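Side-chain contacts in formate dehydrogenase subunit beta (Desulfovibrio gigas, PDB 1H0H), which serves as the electron-transfer subunit of formate dehydrogenase, holding three [4Fe-4S] clusters while the enzyme reversibly oxidises formate to carbon dioxide: residues G3-T8 / E170-A175; S174-E179 / I198-H203. All blocks are in the same frame, centred on the assembly; numbering follows the deposited sequence.

Interaction 1 of 2, residues G3-T8 / E170-A175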
# COMPACT_ATOMS: atom_id res chain seq x y z
N GLY B 3 -17.73 32.54 1.86
CA GLY B 3 -18.46 31.60 1.04
C GLY B 3 -17.64 30.35 0.79
O GLY B 3 -16.48 30.26 1.19
N PHE B 4 -18.27 29.40 0.12
CA PHE B 4 -17.67 28.13 -0.24
C PHE B 4 -18.06 27.87 -1.67
O PHE B 4 -19.15 28.25 -2.13
CB PHE B 4 -18.30 26.96 0.55
CG PHE B 4 -18.03 26.93 2.05
CD1 PHE B 4 -18.62 27.84 2.91
CD2 PHE B 4 -17.23 25.91 2.61
CE1 PHE B 4 -18.39 27.76 4.31
CE2 PHE B 4 -17.01 25.83 3.98
CZ PHE B 4 -17.59 26.77 4.84
N PHE B 5 -17.18 27.20 -2.40
CA PHE B 5 -17.55 26.65 -3.68
C PHE B 5 -17.29 25.15 -3.57
O PHE B 5 -16.16 24.74 -3.31
CB PHE B 5 -16.75 27.24 -4.84
CG PHE B 5 -16.92 26.48 -6.13
CD1 PHE B 5 -18.19 26.12 -6.57
CD2 PHE B 5 -15.82 26.07 -6.87
CE1 PHE B 5 -18.36 25.41 -7.77
CE2 PHE B 5 -15.99 25.35 -8.05
CZ PHE B 5 -17.27 25.02 -8.50
N VAL B 6 -18.32 24.34 -3.73
CA VAL B 6 -18.16 22.89 -3.69
C VAL B 6 -18.31 22.32 -5.10
O VAL B 6 -19.40 22.33 -5.68
CB VAL B 6 -19.19 22.25 -2.75
CG1 VAL B 6 -18.90 20.76 -2.57
CG2 VAL B 6 -19.23 22.98 -1.38
N ASP B 7 -17.22 21.84 -5.67
CA ASP B 7 -17.26 21.30 -7.01
C ASP B 7 -17.43 19.80 -6.91
O ASP B 7 -16.44 19.09 -6.74
CB ASP B 7 -15.96 21.66 -7.74
CG ASP B 7 -15.94 21.20 -9.17
OD1 ASP B 7 -16.88 20.50 -9.60
OD2 ASP B 7 -15.00 21.49 -9.94
N THR B 8 -18.68 19.30 -6.98
CA THR B 8 -18.92 17.86 -6.86
C THR B 8 -18.24 17.06 -7.96
O THR B 8 -17.99 15.85 -7.80
CB THR B 8 -20.43 17.51 -6.84
OG1 THR B 8 -21.02 17.83 -8.11
CG2 THR B 8 -21.19 18.37 -5.82
N GLU B 170 -18.11 32.98 -5.54
CA GLU B 170 -19.12 33.17 -6.58
C GLU B 170 -18.47 33.16 -7.97
O GLU B 170 -18.96 32.49 -8.90
CB GLU B 170 -19.88 34.47 -6.35
CG GLU B 170 -20.82 34.39 -5.16
CD GLU B 170 -21.41 35.74 -4.79
OE1 GLU B 170 -20.81 36.78 -5.13
OE2 GLU B 170 -22.49 35.75 -4.15
N ALA B 171 -17.35 33.87 -8.10
CA ALA B 171 -16.63 33.95 -9.37
C ALA B 171 -16.03 32.59 -9.75
O ALA B 171 -16.06 32.18 -10.93
CB ALA B 171 -15.53 35.01 -9.29
N MET B 172 -15.47 31.90 -8.76
CA MET B 172 -14.90 30.58 -8.98
C MET B 172 -15.98 29.63 -9.48
O MET B 172 -15.79 28.91 -10.47
CB MET B 172 -14.31 30.05 -7.67
CG MET B 172 -13.46 28.81 -7.86
SD MET B 172 -12.86 28.16 -6.28
CE MET B 172 -11.52 29.17 -5.99
N ALA B 173 -17.12 29.61 -8.80
CA ALA B 173 -18.22 28.74 -9.18
C ALA B 173 -18.65 28.97 -10.64
O ALA B 173 -18.81 28.02 -11.41
CB ALA B 173 -19.40 28.95 -8.24
N SER B 174 -18.84 30.23 -11.00
CA SER B 174 -19.24 30.60 -12.36
C SER B 174 -18.25 30.18 -13.43
O SER B 174 -18.62 29.69 -14.48
CB SER B 174 -19.45 32.10 -12.47
OG SER B 174 -20.74 32.43 -12.02
N ALA B 175 -16.98 30.43 -13.16
CA ALA B 175 -15.93 30.04 -14.08
C ALA B 175 -15.89 28.52 -14.24
O ALA B 175 -15.72 28.01 -15.35
CB ALA B 175 -14.57 30.57 -13.59
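Phe5 lays one face of its ring on helix 166-180, against the backbone of Ala173. The path starts at CB, whose bond from CA points at the helix; with CG anti to the backbone N (chi1 168°), the ring is carried to Ala173, face on to its CA. Phe5 CG stands 4.0 Å from Ala173 CA. On one flank Phe5 CD2 meets Met172 SD at 3.7 Å, and Met172 CG packs against the same carbon. On the other flank Phe5 CD1 touches Ala173 CB at 3.5 Å, and Phe5 CE1 is 3.6 Å from Ala173 CA. Phe5 CZ, at the tip, also faces Ala173 CA. That CA lies only 15° off the normal through the ring centre, a CH-pi contact that the small alanine permits by letting the ring come close to the helix backbone. Met172 makes a Met-aromatic contact instead, its bent thioether setting CG and SD against the one rim atom, CD2. Phe4, the next residue back, points away from the helix and touches an iron-sulfur cluster. Strand 2-7 runs between strands 161-163 and 197-201, and Phe5 lies in the layer between this sheet and helix 166-180, with Met169, Arg176 and Leu200 also against it.

Interaction 2 of 2, residues S174-E179 / I198-H203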
# COMPACT_ATOMS: atom_id res chain seq x y z
N SER B 174 -18.84 30.23 -11.00
CA SER B 174 -19.24 30.60 -12.36
C SER B 174 -18.25 30.18 -13.43
O SER B 174 -18.62 29.69 -14.48
CB SER B 174 -19.45 32.10 -12.47
OG SER B 174 -20.74 32.43 -12.02
N ALA B 175 -16.98 30.43 -13.16
CA ALA B 175 -15.93 30.04 -14.08
C ALA B 175 -15.89 28.52 -14.24
O ALA B 175 -15.72 28.01 -15.35
CB ALA B 175 -14.57 30.57 -13.59
N ARG B 176 -16.07 27.78 -13.15
CA ARG B 176 -15.97 26.33 -13.24
C ARG B 176 -17.16 25.76 -14.01
O ARG B 176 -17.00 24.84 -14.82
CB ARG B 176 -15.89 25.67 -11.87
CG ARG B 176 -15.90 24.14 -11.95
CD ARG B 176 -14.72 23.55 -12.70
NE ARG B 176 -14.75 22.09 -12.58
CZ ARG B 176 -14.11 21.24 -13.38
NH1 ARG B 176 -13.36 21.68 -14.39
NH2 ARG B 176 -14.22 19.93 -13.16
N LEU B 177 -18.34 26.33 -13.76
CA LEU B 177 -19.52 25.96 -14.52
C LEU B 177 -19.30 26.19 -16.01
O LEU B 177 -19.68 25.37 -16.84
CB LEU B 177 -20.75 26.76 -14.09
CG LEU B 177 -21.97 26.49 -14.98
CD1 LEU B 177 -22.31 25.01 -14.96
CD2 LEU B 177 -23.17 27.33 -14.56
N ALA B 178 -18.70 27.33 -16.36
CA ALA B 178 -18.45 27.64 -17.76
C ALA B 178 -17.56 26.60 -18.42
O ALA B 178 -17.75 26.26 -19.59
CB ALA B 178 -17.85 29.05 -17.91
N GLU B 179 -16.59 26.11 -17.66
CA GLU B 179 -15.60 25.14 -18.15
C GLU B 179 -16.17 23.76 -18.48
O GLU B 179 -15.58 23.01 -19.26
CB GLU B 179 -14.50 24.99 -17.09
CG GLU B 179 -13.33 24.13 -17.52
CD GLU B 179 -12.37 23.89 -16.37
OE1 GLU B 179 -12.76 24.14 -15.20
OE2 GLU B 179 -11.23 23.45 -16.63
N ILE B 198 -21.95 27.23 -2.26
CA ILE B 198 -22.42 27.04 -3.62
C ILE B 198 -21.95 25.71 -4.25
O ILE B 198 -20.76 25.53 -4.51
CB ILE B 198 -21.97 28.20 -4.54
CG1 ILE B 198 -22.40 29.56 -3.97
CG2 ILE B 198 -22.55 27.99 -5.97
CD1 ILE B 198 -21.75 30.78 -4.69
N PHE B 199 -22.88 24.77 -4.49
CA PHE B 199 -22.54 23.50 -5.15
C PHE B 199 -22.69 23.55 -6.67
O PHE B 199 -23.68 24.09 -7.20
CB PHE B 199 -23.42 22.35 -4.68
CG PHE B 199 -23.29 22.01 -3.24
CD1 PHE B 199 -23.99 22.72 -2.29
CD2 PHE B 199 -22.50 20.93 -2.83
CE1 PHE B 199 -23.92 22.38 -0.97
CE2 PHE B 199 -22.41 20.58 -1.50
CZ PHE B 199 -23.11 21.32 -0.57
N LEU B 200 -21.69 23.00 -7.36
CA LEU B 200 -21.76 22.79 -8.79
C LEU B 200 -22.09 21.33 -8.99
O LEU B 200 -21.48 20.46 -8.35
CB LEU B 200 -20.41 23.08 -9.47
CG LEU B 200 -20.30 22.65 -10.94
CD1 LEU B 200 -21.32 23.40 -11.81
CD2 LEU B 200 -18.92 22.87 -11.50
N THR B 201 -23.09 21.05 -9.82
CA THR B 201 -23.44 19.68 -10.19
C THR B 201 -23.32 19.57 -11.68
O THR B 201 -23.47 20.57 -12.40
CB THR B 201 -24.84 19.27 -9.72
OG1 THR B 201 -25.83 20.26 -10.10
CG2 THR B 201 -24.89 19.19 -8.21
N ALA B 202 -23.05 18.36 -12.17
CA ALA B 202 -22.88 18.14 -13.59
C ALA B 202 -24.18 17.71 -14.26
O ALA B 202 -24.25 17.63 -15.47
CB ALA B 202 -21.77 17.12 -13.85
N HIS B 203 -25.19 17.41 -13.46
CA HIS B 203 -26.48 16.96 -13.96
C HIS B 203 -27.56 17.50 -13.04
O HIS B 203 -27.26 18.16 -12.06
CB HIS B 203 -26.54 15.42 -13.94
CG HIS B 203 -25.32 14.76 -14.48
ND1 HIS B 203 -25.19 14.40 -15.80
CD2 HIS B 203 -24.14 14.45 -13.88
CE1 HIS B 203 -23.99 13.87 -15.99
NE2 HIS B 203 -23.34 13.88 -14.84
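Leu177 and Leu200 mark the closest backbone approach between helical segment 174-179 and segment 198-203, which is strand as far as Thr201; their CA atoms are 6.9 Å apart. No hydrogen bond crosses that gap, so side chains alone bridge it. Leu200 reaches from the strand toward the helix, and its CG, anti to the backbone N (chi1 170°), sends two methyls to different partners. Leu200 CD1 meets Leu177 CD1 at 3.7 Å, the two leucines crossing at a slant. Leu200 CD2 presses on Arg176 CG at 3.3 Å, a tight contact in which the two side chains cross at about a right angle. A branched leucine suits this place because it can meet two successive helix residues at once, while the arginine offers its aliphatic stem to the apolar layer and keeps its charge for polar partners. Once CG has made its contact, the bend at chi2 (62°) carries the rest of the Arg176 chain away from the leucine. NE is held by strand 2-7 and NH2 bonds Thr9, which probably restrains the rotation of the guanidinium. In one of the two modelled conformers of Glu179, OE1 also forms a salt bridge with Arg176 NH1 at 2.7 Å, a link that is therefore less certain. Helix 166-180 packs on one face of the mixed sheet, where strand 197-201 lies between strands 2-7 and 188-189; Leu189 and Ile180 also pack on Leu200, and Ala187 on Leu177.

In the fold
Interactions 1 and 2 are successive parts of one helix-on-sheet interface, their centres about 7 Å apart. Helix 166-180 serves both, meeting strand 2-7 and its parallel neighbour 197-201 along overlapping lengths. Phe5 CE1 packs 3.5 Å from Leu200 CB, joining the two apolar patches. Polar links reinforce the join: Asp7 OD2 and Arg176 NE form a salt bridge at 2.7 Å, and Thr8 OG1 probably hydrogen-bonds Leu200 O, also at 2.7 Å. Neither Phe5 nor Leu200 touches a cluster; their side chains are about 11 and 12 Å from a bound one. Phe4, on the same strand as Phe5, touches the cluster held by Cys21, Cys137, Cys140 and Cys152.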